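Local atomic coordinates of TSE2 (Pseudomonas aeruginosa, PDB entry 5AKO), a protein that is secreted by the H1 type VI secretion system into the cytoplasm of recipient cells, where it probably acts as an NAD-dependent cytotoxin. Residues Y24-T29 against M147-M152; G47-P52 against N167-Q172; P68-P73 against V156-L161; A94-G99 against D127-Q132; F116-G121 against D162-N167. One frame throughout, in Å; residues are numbered along the deposited sequence.

Contact 1 opens near the N terminus, at 24-29, and closes at 147-152, so it joins the ends of two strands that flank strand 128-136. Contact 2 opens at 47-52 and closes late, at 167-172 on helix 154-176. Contact 3, from 68-73 to 156-161, lies within the span of contact 2. Both cross contact 1. Contact 4, from 94-99 to 127-132, is the innermost loop and falls within contacts 1, 2 and 3. Contact 5, from 116-121 to 162-167, lies within contact 2 and crosses contacts 1, 3 and 4. Contacts 2, 3 and 5 tie two loop segments and strand 114-118 to the helix. Contacts 1 and 4 meet at the four-stranded sheet.

Contact 1: Y24-T29 against M147-M152; sequences YDYEKT and MPAKPM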
# COMPACT_ATOMS: atom_id res chain seq x y z
N TYR C 24 -20.28 -8.44 -13.45
CA TYR C 24 -21.33 -8.15 -12.48
C TYR C 24 -22.66 -8.84 -12.78
O TYR C 24 -23.08 -8.85 -13.95
CB TYR C 24 -21.62 -6.66 -12.55
CG TYR C 24 -20.46 -5.74 -12.29
CD1 TYR C 24 -19.55 -5.40 -13.30
CD2 TYR C 24 -20.29 -5.17 -11.05
CE1 TYR C 24 -18.51 -4.53 -13.06
CE2 TYR C 24 -19.26 -4.28 -10.81
CZ TYR C 24 -18.36 -3.95 -11.81
OH TYR C 24 -17.29 -3.06 -11.50
N ASP C 25 -23.37 -9.34 -11.77
CA ASP C 25 -24.72 -9.89 -12.00
C ASP C 25 -25.74 -8.84 -11.60
O ASP C 25 -25.60 -8.20 -10.57
CB ASP C 25 -24.97 -11.19 -11.22
CG ASP C 25 -24.31 -12.45 -11.88
OD1 ASP C 25 -23.82 -12.36 -13.06
OD2 ASP C 25 -24.29 -13.52 -11.19
N TYR C 26 -26.80 -8.72 -12.39
CA TYR C 26 -27.81 -7.73 -12.15
C TYR C 26 -29.20 -8.24 -11.85
O TYR C 26 -29.99 -7.49 -11.23
CB TYR C 26 -27.92 -6.83 -13.34
CG TYR C 26 -27.02 -5.67 -13.27
CD1 TYR C 26 -27.42 -4.51 -12.62
CD2 TYR C 26 -25.79 -5.69 -13.90
CE1 TYR C 26 -26.61 -3.40 -12.61
CE2 TYR C 26 -24.97 -4.58 -13.89
CZ TYR C 26 -25.38 -3.45 -13.24
OH TYR C 26 -24.61 -2.32 -13.19
N GLU C 27 -29.58 -9.42 -12.33
CA GLU C 27 -30.99 -9.81 -12.16
C GLU C 27 -31.18 -10.95 -11.17
O GLU C 27 -31.98 -10.85 -10.23
CB GLU C 27 -31.64 -10.14 -13.51
CG GLU C 27 -33.16 -9.93 -13.51
CD GLU C 27 -33.57 -8.49 -13.26
OE1 GLU C 27 -32.91 -7.58 -13.79
OE2 GLU C 27 -34.57 -8.25 -12.52
N LYS C 28 -30.48 -12.04 -11.45
CA LYS C 28 -30.53 -13.25 -10.69
C LYS C 28 -29.11 -13.69 -10.50
O LYS C 28 -28.29 -13.54 -11.41
CB LYS C 28 -31.25 -14.36 -11.46
CG LYS C 28 -32.66 -14.64 -10.97
N THR C 29 -28.81 -14.24 -9.33
CA THR C 29 -27.51 -14.82 -9.12
C THR C 29 -27.38 -16.13 -9.89
O THR C 29 -28.35 -16.86 -10.06
CB THR C 29 -27.30 -15.13 -7.64
OG1 THR C 29 -28.38 -15.95 -7.16
CG2 THR C 29 -27.24 -13.87 -6.87
N MET C 147 -23.01 -4.78 -3.99
CA MET C 147 -22.69 -3.38 -3.99
C MET C 147 -23.86 -2.59 -4.63
O MET C 147 -24.70 -3.15 -5.31
CB MET C 147 -21.33 -3.09 -4.69
CG MET C 147 -21.45 -3.19 -6.20
SD MET C 147 -19.96 -2.90 -7.10
CE MET C 147 -18.68 -3.80 -6.22
N PRO C 148 -23.94 -1.29 -4.39
CA PRO C 148 -24.95 -0.52 -5.11
C PRO C 148 -24.68 -0.43 -6.64
O PRO C 148 -23.53 -0.37 -7.08
CB PRO C 148 -24.88 0.87 -4.45
CG PRO C 148 -23.55 0.90 -3.75
CD PRO C 148 -23.31 -0.51 -3.32
N ALA C 149 -25.75 -0.45 -7.42
CA ALA C 149 -25.60 -0.35 -8.88
C ALA C 149 -25.64 1.11 -9.31
O ALA C 149 -25.33 1.42 -10.44
CB ALA C 149 -26.71 -1.13 -9.58
N LYS C 150 -26.06 1.98 -8.41
CA LYS C 150 -26.10 3.43 -8.66
C LYS C 150 -25.91 4.16 -7.32
O LYS C 150 -26.08 3.57 -6.25
CB LYS C 150 -27.43 3.84 -9.30
CG LYS C 150 -28.65 3.49 -8.44
CD LYS C 150 -29.88 4.31 -8.80
CE LYS C 150 -30.65 4.74 -7.54
NZ LYS C 150 -32.01 5.30 -7.82
N PRO C 151 -25.52 5.43 -7.37
CA PRO C 151 -25.29 6.12 -6.12
C PRO C 151 -26.52 6.14 -5.24
O PRO C 151 -27.57 6.42 -5.72
CB PRO C 151 -24.97 7.53 -6.60
CG PRO C 151 -24.27 7.31 -7.92
CD PRO C 151 -25.06 6.20 -8.53
N MET C 152 -26.39 5.78 -3.97
CA MET C 152 -27.55 5.81 -3.09
C MET C 152 -27.17 6.12 -1.64
O MET C 152 -26.03 5.87 -1.23
CB MET C 152 -28.31 4.49 -3.15
CG MET C 152 -27.49 3.27 -2.80
SD MET C 152 -28.30 1.70 -3.13
CE MET C 152 -28.53 1.80 -4.89
O HOH W 1 -23.44 0.24 -12.28
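The sulfur of M147 meets the edge of the Y24 ring at the more sheltered end of this contact. SD of M147 lies 4.0 Å from CE2 of Y24. It is 5.3 Å from the ring centroid and 85° off the ring normal, so this is an edge-on Met-aromatic contact. The M147 chain bends at its last torsion (chi3 44°), and the two side chains cross at about a right angle. M147 also rests on K129 and K131. The Y24 hydroxyl is held by a hydrogen bond to D96.

Strands 24-25 and 141-148 are not direct neighbours. Each pairs antiparallel with strand 128-136, which lies between them in the sheet. D25 bonds to V130 and M147 bonds to K129 through the backbone. The side chains therefore meet across the middle strand, and K129 makes a cation-pi contact with the Y24 ring.

The other end is open to solvent and bridged by water. Y26 is exposed. CE1 of Y26 lies 3.8 Å from CB of A149, which stands oblique to the ring. A water lies 3.0 Å from Y26 OH and donates to A149 O at 2.9 Å. Y26 OH also has a weak hydrogen bond to K129 NZ.

Contact 2: G47-P52 against N167-Q172; sequences GRYLHP and NAIRRQ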
# COMPACT_ATOMS: atom_id res chain seq x y z
N GLY C 47 -29.32 -17.48 14.66
CA GLY C 47 -29.30 -18.92 14.38
C GLY C 47 -30.46 -19.33 13.49
O GLY C 47 -30.34 -20.29 12.73
N ARG C 48 -31.59 -18.62 13.62
CA ARG C 48 -32.82 -18.87 12.84
C ARG C 48 -32.54 -18.79 11.35
O ARG C 48 -33.11 -19.54 10.55
CB ARG C 48 -33.94 -17.88 13.22
N TYR C 49 -31.59 -17.94 10.98
CA TYR C 49 -31.25 -17.71 9.58
C TYR C 49 -30.34 -18.74 8.91
O TYR C 49 -30.24 -18.75 7.66
CB TYR C 49 -30.65 -16.34 9.43
CG TYR C 49 -31.63 -15.25 9.70
CD1 TYR C 49 -32.50 -14.83 8.72
CD2 TYR C 49 -31.70 -14.66 10.95
CE1 TYR C 49 -33.40 -13.81 8.94
CE2 TYR C 49 -32.61 -13.65 11.19
CZ TYR C 49 -33.45 -13.24 10.17
OH TYR C 49 -34.35 -12.25 10.36
N LEU C 50 -29.70 -19.61 9.69
CA LEU C 50 -28.83 -20.67 9.12
C LEU C 50 -29.61 -21.77 8.40
O LEU C 50 -29.13 -22.29 7.40
CB LEU C 50 -27.97 -21.34 10.19
CG LEU C 50 -27.03 -20.43 10.97
CD1 LEU C 50 -26.18 -21.27 11.92
CD2 LEU C 50 -26.16 -19.59 10.04
N HIS C 51 -30.78 -22.13 8.93
CA HIS C 51 -31.71 -23.04 8.24
C HIS C 51 -33.09 -22.45 8.45
O HIS C 51 -33.83 -22.89 9.31
CB HIS C 51 -31.62 -24.47 8.78
N PRO C 52 -33.41 -21.41 7.67
CA PRO C 52 -34.57 -20.57 7.91
C PRO C 52 -35.88 -21.16 7.44
O PRO C 52 -35.89 -21.96 6.49
CB PRO C 52 -34.27 -19.35 7.05
CG PRO C 52 -33.40 -19.83 5.94
CD PRO C 52 -32.66 -21.02 6.46
N ASN C 167 -35.28 -12.39 -0.36
CA ASN C 167 -35.30 -13.11 -1.64
C ASN C 167 -34.57 -14.42 -1.51
O ASN C 167 -34.99 -15.45 -2.11
CB ASN C 167 -34.65 -12.29 -2.76
CG ASN C 167 -35.42 -11.02 -3.08
OD1 ASN C 167 -36.48 -10.77 -2.52
ND2 ASN C 167 -34.85 -10.19 -3.95
N ALA C 168 -33.51 -14.41 -0.72
CA ALA C 168 -32.66 -15.61 -0.59
C ALA C 168 -33.38 -16.73 0.15
O ALA C 168 -33.25 -17.90 -0.18
CB ALA C 168 -31.35 -15.26 0.12
N ILE C 169 -34.15 -16.34 1.16
CA ILE C 169 -34.96 -17.27 1.93
C ILE C 169 -36.11 -17.88 1.07
O ILE C 169 -36.21 -19.10 0.93
CB ILE C 169 -35.50 -16.57 3.17
CG1 ILE C 169 -34.32 -16.17 4.08
CG2 ILE C 169 -36.48 -17.48 3.93
CD1 ILE C 169 -34.67 -15.13 5.13
N ARG C 170 -36.92 -17.03 0.44
CA ARG C 170 -37.87 -17.51 -0.59
C ARG C 170 -37.21 -18.51 -1.54
O ARG C 170 -37.72 -19.61 -1.74
CB ARG C 170 -38.44 -16.35 -1.41
CG ARG C 170 -39.47 -15.53 -0.66
CD ARG C 170 -39.77 -14.18 -1.32
NE ARG C 170 -40.35 -13.26 -0.34
CZ ARG C 170 -40.03 -11.97 -0.18
NH1 ARG C 170 -39.09 -11.39 -0.95
NH2 ARG C 170 -40.64 -11.26 0.76
N ARG C 171 -36.07 -18.14 -2.09
CA ARG C 171 -35.36 -18.99 -3.05
C ARG C 171 -34.86 -20.28 -2.43
O ARG C 171 -34.80 -21.29 -3.12
CB ARG C 171 -34.22 -18.23 -3.69
CG ARG C 171 -33.41 -19.01 -4.66
CD ARG C 171 -34.13 -19.27 -5.96
NE ARG C 171 -33.35 -20.26 -6.66
CZ ARG C 171 -33.84 -21.21 -7.45
NH1 ARG C 171 -35.15 -21.28 -7.77
NH2 ARG C 171 -33.00 -22.10 -7.95
N GLN C 172 -34.51 -20.28 -1.14
CA GLN C 172 -34.17 -21.56 -0.48
C GLN C 172 -35.35 -22.56 -0.49
O GLN C 172 -35.12 -23.77 -0.69
CB GLN C 172 -33.68 -21.34 0.97
CG GLN C 172 -32.20 -20.98 1.07
CD GLN C 172 -31.74 -20.86 2.52
OE1 GLN C 172 -32.07 -21.72 3.35
NE2 GLN C 172 -31.00 -19.78 2.85
O HOH W 2 -29.11 -20.06 5.45
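Q172, which packs on P52, also reaches the 47-52 turn through a water gripped by three groups. The water donates to Y49 O at 2.8 Å and, weakly, to L50 O at 3.0 Å. It accepts from Q172 NE2 at 3.2 Å. The main acceptor of that NE2 is V117 O. Together the two bonds help fix the rotation of the amide. The Q172 chain is extended beyond CG (chi2 -177°), which lays the amide against the CG-CD edge of P52. OE1 of Q172 lies 3.2 Å from P52 CD, and NE2 is 3.9 Å from P52 CG.

This segment of helix 154-176 is covered by part of the long loop between strands 33-37 and 100-103. W173, one residue further along the helix, adds a hydrogen bond from its indole NE1 to P52 O.

The apolar side is built on I169. Its CG1 lies 4.2 Å from P52 CG. Its CD1 comes to the edge of the Y49 ring, 4.2 Å from CD1 of Y49. The Y49 hydroxyl is hydrogen-bonded to A63 N.

Contact 3: P68-P73 against V156-L161; sequences PTFDSP and VLMGQL
F70 reaches toward the helix and meets both L157 and M158. From CA its CB already points at segment 156-161. The ring carbon CG stands opposite the carbonyl carbon and beside the backbone N (chi1 -65°), which sends the ring toward L157 and M158. On the CD2-CE2 side, P68 O of its own loop lies over one face, 3.1 Å above the plane and offset toward the rim. On the other side, CE1 of F70 is 4.2 Å from L157 CD2, a methyl group that lies at the ring edge. At the tip, CZ of F70 is 4.2 Å from M158 CG. Beyond that carbon the M158 chain bends at chi3. Its SD stands 5.3 Å from the centroid of the F70 ring and 47° off the ring normal, an oblique Met-aromatic contact.

The loop here belongs to the long connection between strands 33-37 and 100-103, and it lies against helix 154-176. L157 and L161 also touch L128, so they link the loop to strand 128-136 of the four-stranded sheet.

P68 makes the other apolar meeting. Its ring atom CD is 3.7 Å from L161 CD1. P68 also packs on D84 and I85, while T69 OG1 is hydrogen-bonded to D84 N. Further on, S72 packs on an apolar side chain of another protein chain.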
# COMPACT_ATOMS: atom_id res chain seq x y z
N PRO C 68 -23.01 -4.28 5.14
CA PRO C 68 -21.58 -4.11 5.33
C PRO C 68 -21.34 -3.17 6.50
O PRO C 68 -22.20 -2.33 6.76
CB PRO C 68 -21.16 -3.38 4.07
CG PRO C 68 -22.35 -2.57 3.68
CD PRO C 68 -23.50 -3.44 4.02
N THR C 69 -20.18 -3.27 7.14
CA THR C 69 -19.73 -2.24 8.06
C THR C 69 -19.64 -0.91 7.29
O THR C 69 -19.14 -0.85 6.14
CB THR C 69 -18.33 -2.54 8.69
OG1 THR C 69 -17.35 -2.63 7.64
CG2 THR C 69 -18.33 -3.83 9.51
N PHE C 70 -20.06 0.15 7.98
CA PHE C 70 -19.98 1.51 7.46
C PHE C 70 -18.90 2.36 8.11
O PHE C 70 -18.56 3.41 7.61
CB PHE C 70 -21.34 2.17 7.66
CG PHE C 70 -22.42 1.53 6.84
CD1 PHE C 70 -22.51 1.77 5.47
CD2 PHE C 70 -23.33 0.65 7.43
CE1 PHE C 70 -23.50 1.17 4.71
CE2 PHE C 70 -24.30 0.01 6.66
CZ PHE C 70 -24.39 0.28 5.29
N ASP C 71 -18.35 1.92 9.22
CA ASP C 71 -17.35 2.73 9.88
C ASP C 71 -16.23 1.86 10.39
O ASP C 71 -16.30 0.63 10.32
CB ASP C 71 -17.99 3.54 11.02
CG ASP C 71 -18.71 2.67 12.06
OD1 ASP C 71 -18.38 1.47 12.21
OD2 ASP C 71 -19.61 3.19 12.75
N SER C 72 -15.19 2.51 10.92
CA SER C 72 -14.29 1.85 11.82
C SER C 72 -14.43 2.54 13.17
O SER C 72 -14.10 3.75 13.31
CB SER C 72 -12.84 1.89 11.33
OG SER C 72 -12.45 3.15 10.85
N PRO C 73 -14.94 1.80 14.17
CA PRO C 73 -15.10 2.40 15.48
C PRO C 73 -13.73 2.79 16.00
O PRO C 73 -12.75 2.17 15.58
CB PRO C 73 -15.68 1.26 16.31
CG PRO C 73 -15.08 0.03 15.71
CD PRO C 73 -14.98 0.32 14.23
N VAL C 156 -31.42 3.55 1.79
CA VAL C 156 -31.87 2.87 0.61
C VAL C 156 -31.09 1.56 0.41
O VAL C 156 -31.69 0.51 0.10
CB VAL C 156 -31.75 3.77 -0.64
CG1 VAL C 156 -32.05 2.98 -1.92
CG2 VAL C 156 -32.69 4.98 -0.52
N LEU C 157 -29.77 1.62 0.61
CA LEU C 157 -28.88 0.46 0.47
C LEU C 157 -29.21 -0.61 1.48
O LEU C 157 -29.35 -1.77 1.13
CB LEU C 157 -27.42 0.89 0.65
CG LEU C 157 -26.34 -0.22 0.70
CD1 LEU C 157 -26.37 -1.13 -0.53
CD2 LEU C 157 -24.96 0.40 0.82
N MET C 158 -29.32 -0.21 2.75
CA MET C 158 -29.74 -1.13 3.81
C MET C 158 -31.07 -1.79 3.43
O MET C 158 -31.24 -3.01 3.59
CB MET C 158 -29.85 -0.42 5.15
CG MET C 158 -28.52 -0.01 5.77
SD MET C 158 -28.62 1.12 7.16
CE MET C 158 -28.97 0.03 8.55
N GLY C 159 -32.00 -0.98 2.91
CA GLY C 159 -33.32 -1.50 2.56
C GLY C 159 -33.21 -2.60 1.52
O GLY C 159 -33.85 -3.67 1.64
N GLN C 160 -32.38 -2.36 0.51
CA GLN C 160 -32.24 -3.32 -0.55
C GLN C 160 -31.57 -4.57 -0.04
O GLN C 160 -31.92 -5.68 -0.44
CB GLN C 160 -31.51 -2.73 -1.72
CG GLN C 160 -32.17 -1.49 -2.29
CD GLN C 160 -33.09 -1.83 -3.40
OE1 GLN C 160 -32.66 -1.97 -4.57
NE2 GLN C 160 -34.36 -2.02 -3.06
N LEU C 161 -30.62 -4.41 0.87
CA LEU C 161 -29.92 -5.58 1.40
C LEU C 161 -30.88 -6.46 2.25
O LEU C 161 -30.82 -7.70 2.19
CB LEU C 161 -28.67 -5.14 2.17
CG LEU C 161 -27.60 -4.51 1.28
CD1 LEU C 161 -26.62 -3.72 2.14
CD2 LEU C 161 -26.87 -5.56 0.46

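Contact 4: A94-G99 against D127-Q132; sequences APDTGG and DLKVKQ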
# COMPACT_ATOMS: atom_id res chain seq x y z
N ALA C 94 -21.54 4.98 -3.89
CA ALA C 94 -21.43 4.73 -5.33
C ALA C 94 -20.87 3.31 -5.59
O ALA C 94 -20.17 2.76 -4.79
CB ALA C 94 -20.50 5.78 -5.96
N PRO C 95 -21.18 2.73 -6.75
CA PRO C 95 -20.57 1.44 -7.10
C PRO C 95 -19.01 1.36 -6.99
O PRO C 95 -18.30 2.38 -7.06
CB PRO C 95 -20.99 1.21 -8.55
CG PRO C 95 -21.96 2.31 -8.90
CD PRO C 95 -22.05 3.29 -7.79
N ASP C 96 -18.51 0.14 -6.87
CA ASP C 96 -17.08 -0.17 -6.84
C ASP C 96 -16.31 0.55 -5.74
O ASP C 96 -15.13 0.87 -5.86
CB ASP C 96 -16.45 0.07 -8.20
CG ASP C 96 -16.96 -0.88 -9.23
OD1 ASP C 96 -16.69 -2.11 -9.13
OD2 ASP C 96 -17.66 -0.43 -10.14
N THR C 97 -16.99 0.80 -4.65
CA THR C 97 -16.32 1.45 -3.55
C THR C 97 -16.44 0.59 -2.30
O THR C 97 -16.50 1.09 -1.20
CB THR C 97 -16.84 2.89 -3.34
OG1 THR C 97 -17.01 3.55 -4.60
CG2 THR C 97 -15.80 3.74 -2.57
N GLY C 98 -16.42 -0.72 -2.52
CA GLY C 98 -16.58 -1.72 -1.48
C GLY C 98 -18.00 -2.26 -1.45
O GLY C 98 -18.82 -1.96 -2.30
N GLY C 99 -18.30 -3.02 -0.42
CA GLY C 99 -19.62 -3.65 -0.32
C GLY C 99 -19.57 -4.86 0.62
O GLY C 99 -18.66 -4.97 1.45
N ASP C 127 -31.67 -2.19 -7.49
CA ASP C 127 -30.54 -1.23 -7.52
C ASP C 127 -29.21 -1.76 -6.93
O ASP C 127 -28.31 -0.98 -6.65
CB ASP C 127 -30.97 0.06 -6.81
CG ASP C 127 -32.00 0.83 -7.59
OD1 ASP C 127 -31.77 1.04 -8.82
OD2 ASP C 127 -33.01 1.25 -6.97
N LEU C 128 -29.09 -3.08 -6.80
CA LEU C 128 -27.87 -3.69 -6.32
C LEU C 128 -27.29 -4.51 -7.41
O LEU C 128 -27.98 -4.82 -8.41
CB LEU C 128 -28.16 -4.60 -5.15
CG LEU C 128 -28.66 -3.96 -3.86
CD1 LEU C 128 -28.76 -5.02 -2.77
CD2 LEU C 128 -27.74 -2.84 -3.39
N LYS C 129 -26.02 -4.84 -7.27
CA LYS C 129 -25.39 -5.80 -8.17
C LYS C 129 -24.34 -6.55 -7.40
O LYS C 129 -23.96 -6.13 -6.31
CB LYS C 129 -24.81 -5.13 -9.40
CG LYS C 129 -23.67 -4.16 -9.12
CD LYS C 129 -23.39 -3.25 -10.32
CE LYS C 129 -22.13 -2.44 -10.13
NZ LYS C 129 -21.84 -1.61 -11.32
N VAL C 130 -23.91 -7.67 -7.97
CA VAL C 130 -23.00 -8.59 -7.33
C VAL C 130 -21.84 -8.75 -8.26
O VAL C 130 -22.02 -9.22 -9.37
CB VAL C 130 -23.67 -9.96 -7.13
CG1 VAL C 130 -22.72 -10.95 -6.47
CG2 VAL C 130 -24.93 -9.78 -6.31
N LYS C 131 -20.67 -8.37 -7.80
CA LYS C 131 -19.45 -8.33 -8.59
C LYS C 131 -18.57 -9.50 -8.26
O LYS C 131 -18.28 -9.76 -7.10
CB LYS C 131 -18.68 -7.05 -8.25
CG LYS C 131 -17.28 -6.97 -8.87
CD LYS C 131 -16.63 -5.66 -8.49
CE LYS C 131 -15.26 -5.47 -9.12
NZ LYS C 131 -15.34 -5.63 -10.59
N GLN C 132 -18.11 -10.20 -9.30
CA GLN C 132 -17.15 -11.27 -9.13
C GLN C 132 -15.83 -10.60 -9.03
O GLN C 132 -15.47 -9.86 -9.92
CB GLN C 132 -17.15 -12.23 -10.32
CG GLN C 132 -16.07 -13.30 -10.17
CD GLN C 132 -15.98 -14.30 -11.29
OE1 GLN C 132 -16.72 -14.25 -12.27
NE2 GLN C 132 -15.01 -15.17 -11.19
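The carboxylate of D96 meets K131 at its OD1 end, with CD of the lysine near the carboxylate plane. The aliphatic part of the lysine comes closest: K131 CD lies 3.6 Å from D96 OD1, and CE of the same lysine 3.7 Å. The ammonium is a little further off, with K131 NZ 4.0 Å from D96 OD1, too long for a salt bridge. K129 NZ stands off to one face of the carboxylate, 4.5 Å from D96 OD2, an opposite charge beyond salt-bridge distance. The D96 and K131 side chains cross at about a right angle. The K131 chain is extended as far as CE and turns only at its last torsion (chi4 54°). OD1 has a firmer partner in the hydroxyl of Y24, which is hydrogen-bonded to it and has a weak bond to K131 NZ.

The P95 ring is touched at one corner. Its CB lies 4.0 Å from K129 NZ. On the loop side, T97 OG1 donates to P95 O at 3.0 Å. The donor stands well above the carbonyl plane, 56° out of it. T97 O is hydrogen-bonded to a polar side chain of another protein chain.

K129 and K131 are two apart on strand 128-136 and face the loop. L128 and V130 touch helix 154-176 instead. This is the alternation of a beta strand between two different surfaces.

Contact 5: F116-G121 against D162-N167; sequences FVIPDG and DNFVRN
F116 and I118 turn the same side of strand 114-118 toward helix 154-176, and V117 between them takes no part. Here helix 154-176 packs on strand 114-118, which pairs antiparallel with strand 33-37, and strand residues i and i+2 make the contacts.

The packing is apolar on both sides. I118 CG2 lies 4.0 Å from F164 CE1 and approaches the F164 ring obliquely. The F164 side chain swings away from its backbone N (chi1 -155°), which brings the ring to I118. F164 also touches V130 of the four-stranded sheet, so it lies between two parts of the fold.

Polar bonds lie at the loop end of the strand. D120 OD1 forms a salt bridge with K175, and D120 O accepts from R171 NE, both on the same helix. N167 ND2 donates to D123 O.

The F116 ring meets the helix at its edge. Its CZ is 3.9 Å from V165 CG1 and equally 3.9 Å from the carbonyl oxygen V165 O, which lies near the ring plane.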
# COMPACT_ATOMS: atom_id res chain seq x y z
N PHE C 116 -24.91 -17.98 6.04
CA PHE C 116 -26.18 -17.72 5.47
C PHE C 116 -26.03 -17.94 3.98
O PHE C 116 -25.10 -17.40 3.40
CB PHE C 116 -26.59 -16.29 5.75
CG PHE C 116 -27.83 -15.86 5.03
CD1 PHE C 116 -29.06 -16.22 5.52
CD2 PHE C 116 -27.76 -15.15 3.86
CE1 PHE C 116 -30.22 -15.84 4.86
CE2 PHE C 116 -28.92 -14.81 3.17
CZ PHE C 116 -30.15 -15.14 3.67
N VAL C 117 -26.97 -18.68 3.36
CA VAL C 117 -26.84 -19.16 1.97
C VAL C 117 -27.70 -18.36 1.02
O VAL C 117 -28.86 -18.17 1.28
CB VAL C 117 -27.33 -20.61 1.82
CG1 VAL C 117 -27.10 -21.06 0.40
CG2 VAL C 117 -26.63 -21.56 2.81
N ILE C 118 -27.10 -17.89 -0.08
CA ILE C 118 -27.79 -17.17 -1.15
C ILE C 118 -27.76 -18.08 -2.37
O ILE C 118 -26.68 -18.25 -3.01
CB ILE C 118 -27.11 -15.85 -1.47
CG1 ILE C 118 -27.07 -14.96 -0.22
CG2 ILE C 118 -27.82 -15.15 -2.62
CD1 ILE C 118 -26.47 -13.58 -0.48
N PRO C 119 -28.89 -18.74 -2.64
CA PRO C 119 -28.76 -19.83 -3.61
C PRO C 119 -28.66 -19.32 -5.03
O PRO C 119 -29.19 -18.24 -5.33
CB PRO C 119 -30.05 -20.63 -3.42
CG PRO C 119 -30.33 -20.43 -1.95
CD PRO C 119 -30.02 -18.98 -1.74
N ASP C 120 -27.97 -20.05 -5.89
CA ASP C 120 -28.09 -19.78 -7.31
C ASP C 120 -29.56 -19.50 -7.60
O ASP C 120 -30.42 -20.18 -7.06
CB ASP C 120 -27.66 -21.00 -8.13
CG ASP C 120 -28.51 -22.21 -7.82
OD1 ASP C 120 -28.46 -22.67 -6.67
OD2 ASP C 120 -29.26 -22.70 -8.71
N GLY C 121 -29.84 -18.50 -8.42
CA GLY C 121 -31.22 -18.20 -8.81
C GLY C 121 -31.95 -17.17 -7.94
O GLY C 121 -33.09 -16.83 -8.22
N ASP C 162 -31.78 -5.82 2.99
CA ASP C 162 -32.87 -6.56 3.65
C ASP C 162 -33.75 -7.36 2.66
O ASP C 162 -34.00 -8.56 2.85
CB ASP C 162 -33.66 -5.61 4.56
CG ASP C 162 -32.84 -5.17 5.80
OD1 ASP C 162 -31.89 -5.91 6.19
OD2 ASP C 162 -33.12 -4.08 6.35
N ASN C 163 -34.19 -6.73 1.57
CA ASN C 163 -34.90 -7.47 0.56
C ASN C 163 -34.09 -8.58 -0.07
O ASN C 163 -34.65 -9.58 -0.47
CB ASN C 163 -35.42 -6.55 -0.54
CG ASN C 163 -36.52 -5.64 -0.05
OD1 ASN C 163 -37.09 -5.86 1.02
ND2 ASN C 163 -36.80 -4.61 -0.79
N PHE C 164 -32.78 -8.41 -0.15
CA PHE C 164 -31.93 -9.46 -0.68
C PHE C 164 -31.93 -10.68 0.24
O PHE C 164 -31.91 -11.82 -0.22
CB PHE C 164 -30.49 -8.96 -0.86
CG PHE C 164 -29.68 -9.72 -1.91
CD1 PHE C 164 -30.15 -10.85 -2.51
CD2 PHE C 164 -28.47 -9.25 -2.32
CE1 PHE C 164 -29.40 -11.52 -3.45
CE2 PHE C 164 -27.74 -9.90 -3.29
CZ PHE C 164 -28.20 -11.05 -3.84
N VAL C 165 -31.90 -10.46 1.54
CA VAL C 165 -32.02 -11.55 2.51
C VAL C 165 -33.33 -12.30 2.31
O VAL C 165 -33.35 -13.53 2.24
CB VAL C 165 -31.98 -11.03 3.95
CG1 VAL C 165 -32.34 -12.13 4.93
CG2 VAL C 165 -30.62 -10.45 4.29
N ARG C 166 -34.42 -11.55 2.18
CA ARG C 166 -35.75 -12.14 2.03
C ARG C 166 -35.84 -12.92 0.74
O ARG C 166 -36.42 -13.99 0.72
CB ARG C 166 -36.82 -11.04 2.01
CG ARG C 166 -36.96 -10.23 3.30
CD ARG C 166 -38.11 -9.24 3.11
NE ARG C 166 -38.11 -8.19 4.10
CZ ARG C 166 -38.76 -8.21 5.26
NH1 ARG C 166 -39.48 -9.26 5.63
NH2 ARG C 166 -38.68 -7.17 6.09
N ASN C 167 -35.28 -12.39 -0.36
CA ASN C 167 -35.30 -13.11 -1.64
C ASN C 167 -34.57 -14.42 -1.51
O ASN C 167 -34.99 -15.45 -2.11
CB ASN C 167 -34.65 -12.29 -2.76
CG ASN C 167 -35.42 -11.02 -3.08
OD1 ASN C 167 -36.48 -10.77 -2.52
ND2 ASN C 167 -34.85 -10.19 -3.95